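Side-chain contacts in exodeoxyribonuclease III (Methanosarcina mazei, PDB 5J8N), which probably cleaves DNA at abasic sites and trims double-stranded DNA from its 3' ends, using magnesium or manganese ions: residues N10-R15 / W206-G211; N66-V71 / Q119-Y124; E94-R99 / Y111-K116; D160-K165 / G201-W206. The protein carries 3 engineered substitutions. All coordinates share one frame; numbering follows the deposited sequence.

Contact 1 of 4, residues N10-R15 / W206-G211; sequences NVNGLR and WSYRTG. Engineered in segment 206-211: Tyr208 (natural residue Met). With MG (magnesium ion), chain B.
The side-chain amide of Asn12 works from both its ends: ND2 gives a hydrogen bond to Tyr208 OH at 3.0 Å, while OD1 binds the magnesium ion at 2.1 Å. This is the metal site of a DNase I-like nuclease, set where strand 3-10 runs out into the turn before helix 14-18. Glu38 supplies the other protein ligand, and four waters complete the six-coordinate shell. With CG anti to the backbone N of Asn12 (chi1 -153°), the amide is placed between the metal and Tyr208. Tyr208, an engineered residue that is methionine in the natural sequence, comes from the opposite direction and receives ND2 at its ring edge, in the ring plane. The bond is moderately bent, with an N-H...O angle of 147°, and amide and ring lie 30° apart. Metal binding by OD1 would probably polarise the amide and make ND2 a somewhat better donor. The engineered phenol thus contacts a first-shell ligand at the protein surface. In this structure Asn10 sits in the second shell: its ND2 bonds to Asp151, and its OD1 closes an Asx turn by accepting from Asn12 N at 2.9 Å, while metal-bound water 1 donates to the same OD1 at 2.7 Å.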
# COMPACT_ATOMS: atom_id res chain seq x y z
N ASN A 10 5.49 2.39 -2.12
CA ASN A 10 5.82 1.70 -3.37
C ASN A 10 7.17 2.24 -3.84
O ASN A 10 7.27 3.46 -4.14
CB ASN A 10 4.74 1.94 -4.43
CG ASN A 10 5.11 1.35 -5.77
OD1 ASN A 10 6.28 1.37 -6.18
ND2 ASN A 10 4.10 0.81 -6.50
N VAL A 11 8.17 1.37 -3.81
CA VAL A 11 9.55 1.76 -4.03
C VAL A 11 9.99 1.69 -5.47
O VAL A 11 11.09 2.12 -5.81
CB VAL A 11 10.51 0.92 -3.17
CG1 VAL A 11 10.32 1.29 -1.67
CG2 VAL A 11 10.36 -0.56 -3.37
N ASN A 12 9.14 1.11 -6.33
CA ASN A 12 9.43 1.01 -7.78
C ASN A 12 10.76 0.29 -8.06
O ASN A 12 11.49 0.61 -9.00
CB ASN A 12 9.40 2.40 -8.49
CG ASN A 12 9.03 2.29 -9.98
OD1 ASN A 12 8.15 1.47 -10.39
ND2 ASN A 12 9.59 3.18 -10.76
N GLY A 13 10.98 -0.78 -7.30
CA GLY A 13 12.17 -1.58 -7.34
C GLY A 13 13.01 -1.42 -6.08
O GLY A 13 13.63 -0.34 -5.83
N LEU A 14 13.07 -2.47 -5.25
CA LEU A 14 13.70 -2.36 -3.95
C LEU A 14 15.19 -2.24 -4.03
O LEU A 14 15.78 -1.42 -3.32
CB LEU A 14 13.31 -3.60 -3.09
CG LEU A 14 13.86 -3.54 -1.66
CD1 LEU A 14 13.37 -2.30 -0.90
CD2 LEU A 14 13.43 -4.85 -0.96
N ARG A 15 15.85 -2.98 -4.89
CA ARG A 15 17.29 -2.87 -5.04
C ARG A 15 17.69 -1.44 -5.38
O ARG A 15 18.60 -0.86 -4.74
CB ARG A 15 17.80 -3.82 -6.15
CG ARG A 15 19.33 -3.82 -6.27
CD ARG A 15 19.81 -4.22 -7.68
NE ARG A 15 19.19 -3.33 -8.65
CZ ARG A 15 19.54 -2.07 -8.87
NH1 ARG A 15 20.57 -1.52 -8.19
NH2 ARG A 15 18.85 -1.32 -9.74
N TRP A 206 3.82 10.79 -8.79
CA TRP A 206 4.02 11.76 -9.86
C TRP A 206 4.78 11.09 -10.97
O TRP A 206 5.67 10.26 -10.70
CB TRP A 206 4.82 13.01 -9.42
CG TRP A 206 4.30 13.69 -8.15
CD1 TRP A 206 3.59 14.84 -8.10
CD2 TRP A 206 4.47 13.26 -6.80
NE1 TRP A 206 3.28 15.16 -6.78
CE2 TRP A 206 3.82 14.19 -5.98
CE3 TRP A 206 5.13 12.16 -6.21
CZ2 TRP A 206 3.82 14.09 -4.60
CZ3 TRP A 206 5.10 12.03 -4.82
CH2 TRP A 206 4.45 13.02 -4.04
N SER A 207 4.47 11.45 -12.21
CA SER A 207 5.25 10.98 -13.35
C SER A 207 6.72 11.39 -13.17
O SER A 207 7.03 12.42 -12.57
CB SER A 207 4.66 11.60 -14.62
OG SER A 207 5.48 11.27 -15.77
N TYR A 208 7.63 10.59 -13.73
CA TYR A 208 9.03 11.02 -13.87
C TYR A 208 9.24 12.04 -14.96
O TYR A 208 10.36 12.51 -15.16
CB TYR A 208 9.89 9.81 -14.16
CG TYR A 208 10.15 8.81 -13.06
CD1 TYR A 208 10.96 9.10 -11.99
CD2 TYR A 208 9.62 7.54 -13.16
CE1 TYR A 208 11.22 8.09 -10.98
CE2 TYR A 208 9.87 6.52 -12.22
CZ TYR A 208 10.67 6.83 -11.14
OH TYR A 208 10.96 5.83 -10.24
N ARG A 209 8.20 12.42 -15.69
CA ARG A 209 8.29 13.48 -16.69
C ARG A 209 8.91 14.71 -16.05
O ARG A 209 8.55 15.06 -14.89
CB ARG A 209 6.91 13.84 -17.26
CG ARG A 209 6.31 12.89 -18.28
CD ARG A 209 4.87 13.35 -18.67
NE ARG A 209 3.99 13.48 -17.49
CZ ARG A 209 3.68 14.63 -16.89
NH1 ARG A 209 2.89 14.64 -15.81
NH2 ARG A 209 4.18 15.77 -17.37
N THR A 210 9.79 15.39 -16.76
CA THR A 210 10.55 16.47 -16.16
C THR A 210 9.63 17.49 -15.51
O THR A 210 8.74 18.01 -16.16
CB THR A 210 11.44 17.13 -17.22
OG1 THR A 210 12.35 16.14 -17.75
CG2 THR A 210 12.23 18.31 -16.65
N GLY A 211 9.90 17.76 -14.24
CA GLY A 211 9.19 18.80 -13.48
C GLY A 211 7.82 18.40 -12.94
O GLY A 211 7.22 19.19 -12.21
MG MG B . 6.12 1.15 -10.31
O HOH W 1 6.13 2.42 -8.65
O HOH W 2 5.69 2.77 -11.42
O HOH W 3 6.20 -0.00 -12.03
O HOH W 4 4.04 0.70 -10.02

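Contact 2 of 4, residues N66-V71 / Q119-Y124; sequences NGYSGV and QERLGY
Tyr68 and Arg121 make this small surface contact between them, approaching from opposite directions, the phenol oxygen of Tyr68 standing oblique to the guanidinium. Tyr68 sits in the loop between strands 57-61 and 71-75, and Arg121 in the first turn of helix 119-141, so the pair brings the loop before strand 71-75 up to that helix of the DNase I-like fold. The site is close by: the Tyr68 side chain lies about 6 Å from those of Tyr111 and Glu38. OH of Tyr68 lies 3.2 Å from NH2 of Arg121, but the angle is too poor for a hydrogen bond, and the ring and guanidinium planes stand 66° apart. The tyrosine ring is sent across by its first torsion, which puts CG anti to the backbone N (chi1 -177°). Arg121 instead folds at chi2 and chi3, which brings its guanidinium back over Tyr124, one turn further along the helix. There NH1 rides over the centre of the Tyr124 ring, 3.4 Å above its plane. The strongest polar partner of Arg121 is Glu94, which takes NH2 in a salt bridge, while Tyr68 OH receives a weak hydrogen bond from Arg96 NH2. The chemistry implies that the guanidinium is probably held chiefly by Glu94 and by stacking over Tyr124, the Tyr68 hydroxyl being a polar neighbour and no bonded partner.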
# COMPACT_ATOMS: atom_id res chain seq x y z
N ASN A 66 9.93 -12.99 -12.77
CA ASN A 66 11.09 -12.31 -12.22
C ASN A 66 11.07 -10.81 -12.54
O ASN A 66 10.59 -10.42 -13.61
CB ASN A 66 12.36 -12.91 -12.78
CG ASN A 66 12.43 -14.39 -12.52
OD1 ASN A 66 12.16 -14.82 -11.40
ND2 ASN A 66 12.77 -15.17 -13.55
N GLY A 67 11.52 -9.98 -11.61
CA GLY A 67 11.56 -8.54 -11.78
C GLY A 67 10.21 -7.84 -11.77
O GLY A 67 10.00 -6.77 -12.42
N TYR A 68 9.24 -8.40 -11.06
CA TYR A 68 7.88 -7.96 -11.16
C TYR A 68 7.21 -7.95 -9.82
O TYR A 68 7.34 -8.92 -9.09
CB TYR A 68 7.15 -8.97 -12.08
CG TYR A 68 5.71 -8.64 -12.39
CD1 TYR A 68 5.40 -7.56 -13.20
CD2 TYR A 68 4.68 -9.41 -11.87
CE1 TYR A 68 4.08 -7.22 -13.48
CE2 TYR A 68 3.38 -9.10 -12.18
CZ TYR A 68 3.09 -8.04 -12.99
OH TYR A 68 1.77 -7.77 -13.30
N SER A 69 6.43 -6.93 -9.54
CA SER A 69 5.56 -6.91 -8.38
C SER A 69 6.37 -7.20 -7.11
O SER A 69 7.51 -6.74 -7.00
CB SER A 69 4.41 -7.90 -8.65
OG SER A 69 3.46 -7.87 -7.57
N GLY A 70 5.84 -7.94 -6.14
CA GLY A 70 6.52 -8.25 -4.88
C GLY A 70 6.22 -7.23 -3.82
O GLY A 70 6.16 -6.01 -4.06
N VAL A 71 6.01 -7.71 -2.59
CA VAL A 71 5.78 -6.82 -1.44
C VAL A 71 6.53 -7.34 -0.21
O VAL A 71 6.86 -8.53 -0.15
CB VAL A 71 4.29 -6.64 -1.07
CG1 VAL A 71 3.48 -6.08 -2.22
CG2 VAL A 71 3.65 -7.94 -0.57
N GLN A 119 -6.87 -4.23 -21.75
CA GLN A 119 -8.19 -4.56 -21.25
C GLN A 119 -8.09 -5.77 -20.35
O GLN A 119 -8.75 -5.85 -19.31
CB GLN A 119 -9.15 -4.86 -22.40
CG GLN A 119 -10.25 -3.83 -22.55
CD GLN A 119 -10.98 -3.54 -21.25
OE1 GLN A 119 -11.22 -4.44 -20.43
NE2 GLN A 119 -11.32 -2.27 -21.04
N GLU A 120 -7.24 -6.73 -20.70
CA GLU A 120 -7.21 -7.94 -19.90
C GLU A 120 -6.63 -7.60 -18.52
O GLU A 120 -7.07 -8.17 -17.49
CB GLU A 120 -6.42 -9.04 -20.60
CG GLU A 120 -6.19 -10.26 -19.78
CD GLU A 120 -4.73 -10.49 -19.50
OE1 GLU A 120 -3.89 -10.12 -20.35
OE2 GLU A 120 -4.44 -11.00 -18.40
N ARG A 121 -5.68 -6.67 -18.45
CA ARG A 121 -5.11 -6.35 -17.16
C ARG A 121 -6.05 -5.46 -16.37
O ARG A 121 -6.08 -5.56 -15.15
CB ARG A 121 -3.73 -5.70 -17.25
CG ARG A 121 -2.64 -6.67 -17.67
CD ARG A 121 -2.62 -7.93 -16.80
NE ARG A 121 -2.13 -7.61 -15.47
CZ ARG A 121 -1.90 -8.50 -14.52
NH1 ARG A 121 -2.15 -9.79 -14.70
NH2 ARG A 121 -1.41 -8.07 -13.38
N LEU A 122 -6.84 -4.65 -17.06
CA LEU A 122 -7.88 -3.90 -16.34
C LEU A 122 -8.88 -4.93 -15.73
O LEU A 122 -9.27 -4.79 -14.55
CB LEU A 122 -8.62 -2.93 -17.28
CG LEU A 122 -9.82 -2.22 -16.64
CD1 LEU A 122 -9.41 -1.44 -15.38
CD2 LEU A 122 -10.50 -1.30 -17.65
N GLY A 123 -9.21 -5.97 -16.46
CA GLY A 123 -10.12 -7.02 -15.99
C GLY A 123 -9.51 -7.69 -14.77
O GLY A 123 -10.21 -7.95 -13.79
N TYR A 124 -8.22 -7.95 -14.82
CA TYR A 124 -7.53 -8.62 -13.75
C TYR A 124 -7.54 -7.74 -12.51
O TYR A 124 -7.76 -8.22 -11.39
CB TYR A 124 -6.08 -8.95 -14.17
CG TYR A 124 -5.26 -9.71 -13.13
CD1 TYR A 124 -5.23 -11.11 -13.14
CD2 TYR A 124 -4.49 -9.06 -12.19
CE1 TYR A 124 -4.48 -11.80 -12.20
CE2 TYR A 124 -3.73 -9.74 -11.26
CZ TYR A 124 -3.73 -11.11 -11.28
OH TYR A 124 -2.97 -11.75 -10.34

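Contact 3 of 4, residues E94-R99 / Y111-K116; sequences EGRFLR and YFPNGK
Arg96 reaches Tyr111 through two hydrogen bonds, one from each end of the arginine. Tyr111 N donates to Arg96 O at 2.8 Å, and Arg96 NH1 returns a bond to Tyr111 O at 2.9 Å. The second is straight on the donor side (N-H...O 161°) and lies in the guanidinium plane, yet it meets the carbonyl from above its plane, not on a lone pair. Along the other edge, NE and NH2 both grip OE1 of Glu94, the NE bond being 2.9 Å long and using the anti lone pair. Water 5 links Arg96 NH2 to Asn114 N. A chain extended from CG to NE spans the distance between these partners. Packing follows: CA of Pro113 sits over one guanidinium face, 3.4 Å above it and toward the rim, while NH1 approaches Tyr111 CD2 to 3.3 Å, the two planes 30° apart. A leucine in place of Arg96 would probably leave Glu94 OE1 with one cationic partner fewer and Tyr111 O without its side-chain donor. Tyr111, a predicted active-site residue, lies near Glu38, Asp151 and the magnesium ion. The contact joins the turn before strand 97-101 to the end of strand 106-111, where Tyr111 enters what is probably the metal-dependent active site of the AP endonuclease/exonuclease III family.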
# COMPACT_ATOMS: atom_id res chain seq x y z
N GLU A 94 1.21 -13.63 -8.34
CA GLU A 94 1.79 -12.33 -8.69
C GLU A 94 2.43 -11.63 -7.51
O GLU A 94 2.98 -10.54 -7.68
CB GLU A 94 0.74 -11.45 -9.36
CG GLU A 94 0.34 -12.01 -10.73
CD GLU A 94 -0.29 -10.97 -11.66
OE1 GLU A 94 -0.40 -9.77 -11.32
OE2 GLU A 94 -0.76 -11.42 -12.76
N GLY A 95 2.42 -12.23 -6.34
CA GLY A 95 3.18 -11.68 -5.20
C GLY A 95 2.81 -10.28 -4.82
O GLY A 95 3.71 -9.44 -4.51
N ARG A 96 1.51 -10.03 -4.71
CA ARG A 96 0.97 -8.71 -4.45
C ARG A 96 0.40 -8.52 -3.07
O ARG A 96 -0.06 -7.43 -2.77
CB ARG A 96 -0.19 -8.43 -5.44
CG ARG A 96 0.24 -8.35 -6.87
CD ARG A 96 -1.00 -8.11 -7.74
NE ARG A 96 -0.47 -8.00 -9.07
CZ ARG A 96 0.11 -6.92 -9.54
NH1 ARG A 96 0.15 -5.82 -8.80
NH2 ARG A 96 0.62 -6.93 -10.78
N PHE A 97 0.40 -9.56 -2.23
CA PHE A 97 -0.41 -9.55 -1.01
C PHE A 97 0.35 -10.24 0.09
O PHE A 97 0.74 -11.40 -0.03
CB PHE A 97 -1.72 -10.27 -1.30
CG PHE A 97 -2.68 -10.33 -0.17
CD1 PHE A 97 -2.53 -11.26 0.83
CD2 PHE A 97 -3.78 -9.45 -0.14
CE1 PHE A 97 -3.52 -11.35 1.90
CE2 PHE A 97 -4.74 -9.54 0.88
CZ PHE A 97 -4.56 -10.46 1.89
N LEU A 98 0.52 -9.52 1.18
CA LEU A 98 1.19 -10.09 2.36
C LEU A 98 0.46 -9.71 3.63
O LEU A 98 0.31 -8.50 3.94
CB LEU A 98 2.65 -9.58 2.37
CG LEU A 98 3.49 -10.03 3.55
CD1 LEU A 98 3.64 -11.47 3.49
CD2 LEU A 98 4.88 -9.34 3.48
N ARG A 99 0.00 -10.72 4.35
CA ARG A 99 -0.70 -10.56 5.63
C ARG A 99 0.22 -10.85 6.78
O ARG A 99 0.87 -11.92 6.85
CB ARG A 99 -1.92 -11.46 5.65
CG ARG A 99 -2.58 -11.54 7.01
CD ARG A 99 -3.83 -12.39 6.95
NE ARG A 99 -4.35 -12.64 8.30
CZ ARG A 99 -5.38 -13.41 8.54
NH1 ARG A 99 -6.03 -13.97 7.56
NH2 ARG A 99 -5.74 -13.62 9.80
N TYR A 111 0.03 -4.62 -3.19
CA TYR A 111 0.35 -3.92 -4.43
C TYR A 111 -0.77 -4.25 -5.41
O TYR A 111 -0.74 -5.28 -6.09
CB TYR A 111 1.74 -4.38 -4.96
CG TYR A 111 2.15 -3.76 -6.25
CD1 TYR A 111 1.94 -2.41 -6.50
CD2 TYR A 111 2.72 -4.53 -7.25
CE1 TYR A 111 2.27 -1.83 -7.74
CE2 TYR A 111 3.12 -3.93 -8.47
CZ TYR A 111 2.87 -2.58 -8.69
OH TYR A 111 3.22 -1.98 -9.89
N PHE A 112 -1.78 -3.40 -5.46
CA PHE A 112 -2.94 -3.72 -6.34
C PHE A 112 -2.51 -3.57 -7.80
O PHE A 112 -1.61 -2.76 -8.12
CB PHE A 112 -4.10 -2.79 -6.05
CG PHE A 112 -4.78 -3.04 -4.73
CD1 PHE A 112 -4.41 -2.42 -3.56
CD2 PHE A 112 -5.88 -3.89 -4.70
CE1 PHE A 112 -5.09 -2.67 -2.34
CE2 PHE A 112 -6.58 -4.13 -3.54
CZ PHE A 112 -6.19 -3.49 -2.34
N PRO A 113 -3.08 -4.36 -8.71
CA PRO A 113 -2.64 -4.31 -10.11
C PRO A 113 -2.86 -2.97 -10.80
O PRO A 113 -3.81 -2.25 -10.52
CB PRO A 113 -3.51 -5.40 -10.78
CG PRO A 113 -3.94 -6.30 -9.58
CD PRO A 113 -4.13 -5.34 -8.44
N ASN A 114 -1.93 -2.68 -11.70
CA ASN A 114 -2.15 -1.58 -12.59
C ASN A 114 -2.85 -2.07 -13.84
O ASN A 114 -2.51 -3.10 -14.42
CB ASN A 114 -0.85 -0.91 -12.93
CG ASN A 114 -1.07 0.33 -13.71
OD1 ASN A 114 -1.23 0.25 -14.94
ND2 ASN A 114 -1.15 1.49 -13.02
N GLY A 115 -3.90 -1.35 -14.23
CA GLY A 115 -4.77 -1.74 -15.32
C GLY A 115 -4.50 -1.07 -16.66
O GLY A 115 -5.26 -1.25 -17.60
N LYS A 116 -3.43 -0.29 -16.75
CA LYS A 116 -3.23 0.49 -17.97
C LYS A 116 -2.80 -0.29 -19.21
O LYS A 116 -3.05 0.17 -20.33
CB LYS A 116 -2.17 1.58 -17.73
CG LYS A 116 -2.74 2.68 -16.87
CD LYS A 116 -1.82 3.87 -16.68
CE LYS A 116 -0.53 3.51 -15.93
NZ LYS A 116 0.40 4.68 -15.77
O HOH W 5 0.94 -4.04 -11.67

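Contact 4 of 4, residues D160-K165 / G201-W206; sequences DLARPK and GNYSWW
A first torsion of -50° puts CG of Tyr203 anti to its own carbonyl carbon and beside the backbone N, and from there the ring reaches out to lie along the backbone of residues 160-162. Its atoms meet that chain in order: CD1 near Asp160 O at 3.7 Å, CE1 near Leu161 CA at 3.5 Å, and the hydroxyl near Ala162 CA at 3.3 Å. The methyl of Ala162 adds apolar contact, its CB 3.9 Å from Tyr203 CZ. Although OH comes within 3.4 Å of Ala162 N, the angle is unsuited to a hydrogen bond; that part of the loop is instead bonded through its backbone to strand 218-227. Behind the ring, the carbonyl carbon of Gly201 stands over the centre of one face, 3.8 Å above the plane. With an alanine at Tyr203, a gap is likely to open between the two loops, leaving Ala162 and the Leu161 backbone without the ring atoms they pack against. Both loops flank strand 218-227 of the DNase I-like fold, where Ser204 and Trp205 face Trp219 in a classic beta bulge. The chemistry is van der Waals in character, so across this contact itself shape fit probably matters more than polar pairing.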
# COMPACT_ATOMS: atom_id res chain seq x y z
N ASP A 160 -8.39 13.73 -5.64
CA ASP A 160 -7.22 12.88 -5.46
C ASP A 160 -6.24 12.90 -6.63
O ASP A 160 -5.27 12.15 -6.63
CB ASP A 160 -7.67 11.46 -5.17
CG ASP A 160 -8.39 11.37 -3.85
OD1 ASP A 160 -7.77 11.84 -2.85
OD2 ASP A 160 -9.54 10.89 -3.77
N LEU A 161 -6.42 13.77 -7.61
CA LEU A 161 -5.37 13.98 -8.61
C LEU A 161 -5.43 15.39 -9.15
O LEU A 161 -6.45 16.07 -9.06
CB LEU A 161 -5.42 12.94 -9.77
CG LEU A 161 -6.52 13.05 -10.82
CD1 LEU A 161 -6.24 12.05 -12.00
CD2 LEU A 161 -7.90 12.70 -10.18
N ALA A 162 -4.30 15.85 -9.69
CA ALA A 162 -4.22 17.22 -10.16
C ALA A 162 -4.98 17.49 -11.45
O ALA A 162 -5.43 18.62 -11.63
CB ALA A 162 -2.74 17.64 -10.35
N ARG A 163 -5.08 16.51 -12.33
CA ARG A 163 -5.71 16.71 -13.63
C ARG A 163 -6.81 15.70 -13.88
O ARG A 163 -6.70 14.86 -14.80
CB ARG A 163 -4.65 16.61 -14.72
CG ARG A 163 -3.45 17.52 -14.48
CD ARG A 163 -3.75 18.98 -14.71
NE ARG A 163 -2.54 19.66 -15.18
CZ ARG A 163 -1.82 20.52 -14.46
NH1 ARG A 163 -2.20 20.83 -13.23
NH2 ARG A 163 -0.73 21.06 -14.98
N PRO A 164 -7.89 15.78 -13.10
CA PRO A 164 -8.93 14.77 -13.27
C PRO A 164 -9.56 14.80 -14.65
O PRO A 164 -9.83 13.74 -15.20
CB PRO A 164 -9.98 15.14 -12.21
CG PRO A 164 -9.71 16.55 -11.86
CD PRO A 164 -8.21 16.73 -12.02
N LYS A 165 -9.72 15.97 -15.25
CA LYS A 165 -10.47 15.96 -16.50
C LYS A 165 -9.62 15.56 -17.72
O LYS A 165 -10.14 15.45 -18.84
CB LYS A 165 -11.18 17.32 -16.69
CG LYS A 165 -12.11 17.62 -15.49
CD LYS A 165 -12.99 18.84 -15.68
CE LYS A 165 -13.99 18.65 -16.84
NZ LYS A 165 -14.01 19.77 -17.83
N GLY A 201 -4.50 18.69 -3.52
CA GLY A 201 -3.06 18.86 -3.62
C GLY A 201 -2.23 17.86 -2.87
O GLY A 201 -1.00 17.96 -2.80
N ASN A 202 -2.89 16.85 -2.30
CA ASN A 202 -2.25 15.82 -1.51
C ASN A 202 -2.16 14.53 -2.31
O ASN A 202 -3.17 13.84 -2.53
CB ASN A 202 -3.07 15.59 -0.23
CG ASN A 202 -2.85 16.69 0.77
OD1 ASN A 202 -1.71 16.92 1.19
ND2 ASN A 202 -3.92 17.42 1.13
N TYR A 203 -0.93 14.28 -2.84
CA TYR A 203 -0.71 13.19 -3.75
C TYR A 203 0.40 12.30 -3.27
O TYR A 203 1.24 12.68 -2.44
CB TYR A 203 -0.36 13.76 -5.15
CG TYR A 203 -1.33 14.80 -5.64
CD1 TYR A 203 -2.70 14.57 -5.63
CD2 TYR A 203 -0.87 16.03 -6.11
CE1 TYR A 203 -3.59 15.54 -6.06
CE2 TYR A 203 -1.74 17.02 -6.57
CZ TYR A 203 -3.10 16.77 -6.53
OH TYR A 203 -3.97 17.75 -6.93
N SER A 204 0.49 11.10 -3.86
CA SER A 204 1.55 10.16 -3.47
C SER A 204 2.28 9.61 -4.67
O SER A 204 3.13 8.74 -4.50
CB SER A 204 0.98 8.99 -2.62
OG SER A 204 0.09 8.20 -3.44
N TRP A 205 1.95 10.05 -5.87
CA TRP A 205 2.61 9.59 -7.12
C TRP A 205 2.69 10.73 -8.09
O TRP A 205 1.75 11.53 -8.22
CB TRP A 205 1.80 8.42 -7.76
CG TRP A 205 2.43 7.98 -9.04
CD1 TRP A 205 3.46 7.05 -9.20
CD2 TRP A 205 2.15 8.47 -10.38
NE1 TRP A 205 3.82 6.95 -10.54
CE2 TRP A 205 3.06 7.82 -11.29
CE3 TRP A 205 1.26 9.43 -10.90
CZ2 TRP A 205 3.05 8.05 -12.65
CZ3 TRP A 205 1.30 9.68 -12.28
CH2 TRP A 205 2.18 8.98 -13.13
N TRP A 206 3.82 10.79 -8.79
CA TRP A 206 4.02 11.76 -9.86
C TRP A 206 4.78 11.09 -10.97
O TRP A 206 5.67 10.26 -10.70
CB TRP A 206 4.82 13.01 -9.42
CG TRP A 206 4.30 13.69 -8.15
CD1 TRP A 206 3.59 14.84 -8.10
CD2 TRP A 206 4.47 13.26 -6.80
NE1 TRP A 206 3.28 15.16 -6.78
CE2 TRP A 206 3.82 14.19 -5.98
CE3 TRP A 206 5.13 12.16 -6.21
CZ2 TRP A 206 3.82 14.09 -4.60
CZ3 TRP A 206 5.10 12.03 -4.82
CH2 TRP A 206 4.45 13.02 -4.04

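From the N terminus, strand 3-10 leads into the first half of contact 1, whose partner at 206-211 closes a loop of 190 intervening residues; the other three contacts nest inside it. Contact 2 opens next, in the loop before strand 71-75, and closes on helix 119-141. Contact 3 lies within that span, joining the start of strand 97-101 to the end of strand 106-111, and touches contact 2 through Glu94. Contact 4 follows in series, linking the loop after strand 146-149 to 201-206, and shares Trp206 with contact 1. Contact 1 spans the two sheets at the metal site, while contacts 3 and 4 reach the same seven-stranded sheet.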